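Local coordinates for protein aminotransferase, class I (Staphylococcus aureus, PDB 2O1B) that probably catalyses pyridoxal-5'-phosphate-dependent transfer of an amino group from an amino acid such as aspartate to a 2-oxo acid, at residues A[200-211]-A[233-244]. Sequence-based numbering, arbitrary orientation.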
loop_
_atom_site.group_PDB
_atom_site.type_symbol
_atom_site.label_atom_id
_atom_site.label_comp_id
_atom_site.label_asym_id
_atom_site.label_seq_id
_atom_site.Cartn_x
_atom_site.Cartn_y
_atom_site.Cartn_z
ATOM N N LYS A 200 -32.522 -1.394 -0.147
ATOM C CA LYS A 200 -32.530 -0.084 0.479
ATOM C C LYS A 200 -32.991 -0.218 1.925
ATOM O O LYS A 200 -32.407 0.382 2.827
ATOM C CB LYS A 200 -33.436 0.871 -0.285
ATOM C CG LYS A 200 -33.558 2.253 0.354
ATOM C CD LYS A 200 -34.256 3.224 -0.573
ATOM C CE LYS A 200 -33.913 4.655 -0.204
ATOM N NZ LYS A 200 -34.345 5.604 -1.259
ATOM N N GLU A 201 -34.024 -1.030 2.127
ATOM C CA GLU A 201 -34.654 -1.195 3.431
ATOM C C GLU A 201 -33.755 -1.884 4.452
ATOM O O GLU A 201 -33.815 -1.551 5.635
ATOM C CB GLU A 201 -35.982 -1.949 3.300
ATOM C CG GLU A 201 -37.118 -1.143 2.643
ATOM C CD GLU A 201 -36.901 -0.915 1.144
ATOM O OE1 GLU A 201 -37.235 0.179 0.645
ATOM O OE2 GLU A 201 -36.393 -1.830 0.466
ATOM N N VAL A 202 -32.933 -2.847 4.022
ATOM C CA VAL A 202 -32.040 -3.500 4.998
ATOM C C VAL A 202 -30.930 -2.524 5.435
ATOM O O VAL A 202 -30.482 -2.559 6.581
ATOM C CB VAL A 202 -31.517 -4.947 4.614
ATOM C CG1 VAL A 202 -32.242 -5.540 3.399
ATOM C CG2 VAL A 202 -30.010 -5.007 4.446
ATOM N N PHE A 203 -30.537 -1.629 4.530
ATOM C CA PHE A 203 -29.619 -0.546 4.884
ATOM C C PHE A 203 -30.325 0.470 5.798
ATOM O O PHE A 203 -29.736 0.940 6.778
ATOM C CB PHE A 203 -29.008 0.121 3.639
ATOM C CG PHE A 203 -27.918 -0.703 2.960
ATOM C CD1 PHE A 203 -26.971 -1.401 3.708
ATOM C CD2 PHE A 203 -27.833 -0.756 1.568
ATOM C CE1 PHE A 203 -25.965 -2.158 3.084
ATOM C CE2 PHE A 203 -26.829 -1.503 0.927
ATOM C CZ PHE A 203 -25.894 -2.206 1.693
ATOM N N ASP A 204 -31.592 0.777 5.508
ATOM C CA ASP A 204 -32.371 1.653 6.382
ATOM C C ASP A 204 -32.330 1.154 7.824
ATOM O O ASP A 204 -32.138 1.944 8.747
ATOM C CB ASP A 204 -33.826 1.781 5.911
ATOM C CG ASP A 204 -33.969 2.602 4.624
ATOM O OD1 ASP A 204 -35.059 2.579 4.015
ATOM O OD2 ASP A 204 -33.003 3.278 4.229
ATOM N N GLU A 205 -32.504 -0.152 8.003
ATOM C CA GLU A 205 -32.597 -0.750 9.336
ATOM C C GLU A 205 -31.269 -0.652 10.090
ATOM O O GLU A 205 -31.247 -0.366 11.291
ATOM C CB GLU A 205 -33.073 -2.210 9.261
ATOM C CG GLU A 205 -33.545 -2.749 10.617
ATOM C CD GLU A 205 -33.830 -4.246 10.635
ATOM O OE1 GLU A 205 -33.863 -4.887 9.561
ATOM O OE2 GLU A 205 -34.021 -4.789 11.747
ATOM N N ALA A 206 -30.176 -0.874 9.367
ATOM C CA ALA A 206 -28.823 -0.858 9.919
ATOM C C ALA A 206 -28.492 0.547 10.384
ATOM O O ALA A 206 -28.032 0.746 11.511
ATOM C CB ALA A 206 -27.828 -1.314 8.865
ATOM N N ILE A 207 -28.750 1.516 9.504
ATOM C CA ILE A 207 -28.535 2.936 9.795
ATOM C C ILE A 207 -29.365 3.392 11.009
ATOM O O ILE A 207 -28.834 4.042 11.912
ATOM C CB ILE A 207 -28.831 3.818 8.549
ATOM C CG1 ILE A 207 -27.828 3.516 7.426
ATOM C CG2 ILE A 207 -28.802 5.308 8.914
ATOM C CD1 ILE A 207 -28.288 3.989 6.048
ATOM N N ALA A 208 -30.647 3.033 11.041
ATOM C CA ALA A 208 -31.509 3.387 12.169
ATOM C C ALA A 208 -31.045 2.742 13.475
ATOM O O ALA A 208 -31.183 3.331 14.545
ATOM C CB ALA A 208 -32.954 3.021 11.877
ATOM N N LYS A 209 -30.496 1.533 13.391
ATOM C CA LYS A 209 -30.012 0.836 14.581
ATOM C C LYS A 209 -28.792 1.532 15.210
ATOM O O LYS A 209 -28.668 1.562 16.437
ATOM C CB LYS A 209 -29.708 -0.631 14.258
ATOM C CG LYS A 209 -29.261 -1.494 15.451
ATOM C CD LYS A 209 -30.430 -1.943 16.321
ATOM C CE LYS A 209 -29.948 -2.796 17.474
ATOM N NZ LYS A 209 -29.867 -2.031 18.739
ATOM N N PHE A 210 -27.913 2.100 14.371
ATOM C CA PHE A 210 -26.635 2.647 14.859
ATOM C C PHE A 210 -26.438 4.164 14.740
ATOM O O PHE A 210 -25.386 4.683 15.135
ATOM C CB PHE A 210 -25.433 1.885 14.252
ATOM C CG PHE A 210 -25.462 0.411 14.535
ATOM C CD1 PHE A 210 -25.215 -0.067 15.813
ATOM C CD2 PHE A 210 -25.791 -0.496 13.532
ATOM C CE1 PHE A 210 -25.265 -1.419 16.089
ATOM C CE2 PHE A 210 -25.851 -1.853 13.804
ATOM C CZ PHE A 210 -25.584 -2.316 15.077
ATOM N N LYS A 211 -27.422 4.879 14.205
ATOM C CA LYS A 211 -27.322 6.340 14.150
ATOM C C LYS A 211 -27.411 6.881 15.580
ATOM O O LYS A 211 -28.240 6.428 16.371
ATOM C CB LYS A 211 -28.385 6.955 13.223
ATOM C CG LYS A 211 -28.522 8.484 13.311
ATOM C CD LYS A 211 -29.370 9.094 12.175
ATOM C CE LYS A 211 -30.769 8.489 12.073
ATOM N NZ LYS A 211 -31.610 8.701 13.286
ATOM N N PRO A 233 -28.057 -1.854 -4.229
ATOM C CA PRO A 233 -28.106 -0.526 -3.640
ATOM C C PRO A 233 -26.827 -0.124 -2.896
ATOM O O PRO A 233 -26.128 -0.977 -2.335
ATOM C CB PRO A 233 -29.269 -0.634 -2.649
ATOM C CG PRO A 233 -29.260 -2.018 -2.234
ATOM C CD PRO A 233 -28.760 -2.839 -3.393
ATOM N N SER A 234 -26.555 1.179 -2.896
ATOM C CA SER A 234 -25.499 1.759 -2.085
ATOM C C SER A 234 -26.043 1.989 -0.669
ATOM O O SER A 234 -27.198 2.378 -0.513
ATOM C CB SER A 234 -25.064 3.093 -2.694
ATOM O OG SER A 234 -24.085 3.742 -1.890
ATOM N N ILE A 235 -25.219 1.770 0.352
ATOM C CA ILE A 235 -25.611 2.145 1.717
ATOM C C ILE A 235 -25.747 3.672 1.842
ATOM O O ILE A 235 -26.502 4.172 2.677
ATOM C CB ILE A 235 -24.627 1.595 2.782
ATOM C CG1 ILE A 235 -25.238 1.696 4.188
ATOM C CG2 ILE A 235 -23.238 2.296 2.686
ATOM C CD1 ILE A 235 -24.467 0.934 5.273
ATOM N N LEU A 236 -25.018 4.407 0.996
ATOM C CA LEU A 236 -25.057 5.869 1.024
ATOM C C LEU A 236 -26.282 6.471 0.335
ATOM O O LEU A 236 -26.531 7.668 0.474
ATOM C CB LEU A 236 -23.772 6.473 0.455
ATOM C CG LEU A 236 -22.433 6.052 1.066
ATOM C CD1 LEU A 236 -21.340 6.897 0.461
ATOM C CD2 LEU A 236 -22.439 6.199 2.557
ATOM N N ALA A 237 -27.050 5.657 -0.390
ATOM C CA ALA A 237 -28.306 6.131 -0.994
ATOM C C ALA A 237 -29.478 6.036 -0.016
ATOM O O ALA A 237 -30.560 6.578 -0.266
ATOM C CB ALA A 237 -28.613 5.380 -2.286
ATOM N N SER A 238 -29.271 5.333 1.091
ATOM C CA SER A 238 -30.260 5.314 2.167
ATOM C C SER A 238 -30.145 6.614 2.956
ATOM O O SER A 238 -29.043 7.079 3.209
ATOM C CB SER A 238 -30.036 4.112 3.087
ATOM O OG SER A 238 -30.499 2.909 2.494
ATOM N N GLU A 239 -31.275 7.209 3.328
ATOM C CA GLU A 239 -31.266 8.450 4.097
ATOM C C GLU A 239 -30.385 8.301 5.337
ATOM O O GLU A 239 -30.468 7.292 6.036
ATOM C CB GLU A 239 -32.692 8.855 4.490
ATOM C CG GLU A 239 -32.829 10.341 4.805
ATOM C CD GLU A 239 -34.155 10.705 5.455
ATOM O OE1 GLU A 239 -35.187 10.070 5.141
ATOM O OE2 GLU A 239 -34.163 11.649 6.278
ATOM N N ASN A 240 -29.523 9.292 5.576
ATOM C CA ASN A 240 -28.606 9.304 6.737
ATOM C C ASN A 240 -27.414 8.329 6.645
ATOM O O ASN A 240 -26.649 8.197 7.606
ATOM C CB ASN A 240 -29.357 9.074 8.074
ATOM C CG ASN A 240 -30.524 10.029 8.282
ATOM O OD1 ASN A 240 -30.388 11.241 8.113
ATOM N ND2 ASN A 240 -31.678 9.485 8.671
ATOM N N GLY A 241 -27.250 7.664 5.497
ATOM C CA GLY A 241 -26.154 6.708 5.286
ATOM C C GLY A 241 -24.771 7.247 5.625
ATOM O O GLY A 241 -23.989 6.591 6.327
ATOM N N LYS A 242 -24.474 8.449 5.134
ATOM C CA LYS A 242 -23.173 9.077 5.346
ATOM C C LYS A 242 -22.909 9.451 6.803
ATOM O O LYS A 242 -21.766 9.712 7.175
ATOM C CB LYS A 242 -23.007 10.305 4.445
ATOM C CG LYS A 242 -22.976 9.977 2.957
ATOM C CD LYS A 242 -22.478 11.148 2.105
ATOM C CE LYS A 242 -23.341 12.388 2.266
ATOM N NZ LYS A 242 -22.797 13.518 1.451
ATOM N N ASP A 243 -23.955 9.479 7.623
ATOM C CA ASP A 243 -23.810 9.791 9.045
ATOM C C ASP A 243 -23.184 8.648 9.822
ATOM O O ASP A 243 -22.605 8.854 10.888
ATOM C CB ASP A 243 -25.167 10.091 9.668
ATOM C CG ASP A 243 -25.765 11.399 9.197
ATOM O OD1 ASP A 243 -25.186 12.082 8.324
ATOM O OD2 ASP A 243 -26.844 11.737 9.713
ATOM N N VAL A 244 -23.328 7.435 9.301
ATOM C CA VAL A 244 -22.861 6.242 10.018
ATOM C C VAL A 244 -21.798 5.452 9.260
ATOM O O VAL A 244 -21.033 4.714 9.875
ATOM C CB VAL A 244 -24.011 5.260 10.354
ATOM C CG1 VAL A 244 -25.092 5.934 11.187
ATOM C CG2 VAL A 244 -24.595 4.656 9.071
HETATM O O HOH W 1 -33.643 5.716 2.853
HETATM O O HOH W 2 -32.320 5.515 6.211
#
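Ile235 lies across one face of the Phe203 ring, its CB 3.8 Å from the ring centroid and only 7° off the normal, a CH-pi contact in which CG1 also rests on the ring atom CD1. At the edge of the ring, near its plane, Pro233 O lies 3.4 Å from Phe203 CE2, which Pro233 CG also touches. One turn further along, Ile207 reaches into the bend of 233-244. With CG1 anti to its carbonyl carbon (chi1 -65°), Ile207 CD1 packs against Ser238 CB at a tight 3.4 Å. Ile207 CD1 also meets Gly241 CA at 3.5 Å. The CG2 branch lies against Asn240, and Ile207 CG1 meets Val244 CG2 at 3.8 Å. The bent chain of Lys211 passes obliquely over Asn240, and its CA and CB meet Val244 CG1.

The polar side centres on Asp204 OD2. Ser238 OG stands 3.1 Å from it and 3.2 Å from Lys200 O, so the hydroxyl could serve either acceptor. Two waters donate to OD2; one accepts from Glu239 N and the other donates to Glu239 O, tying the carboxylate to the type II turn from Ser238 to Gly241.

Behind this layer, the Glu247 carboxylate is hydrogen-bonded to Ser234 OG through OE1 and to Ile235 N through OE2; Ser234 OG accepts from Leu236 N, an ST turn. The contact thus packs helix 200-210 against the segment leading into strand 245-250 of the seven-stranded mixed sheet of the large, PLP-binding domain, as in fold type I aminotransferases: Phe203 meets His219 edge-to-face, and Ile235 and Val244 rest on Ile217 of the adjoining strand 216-220.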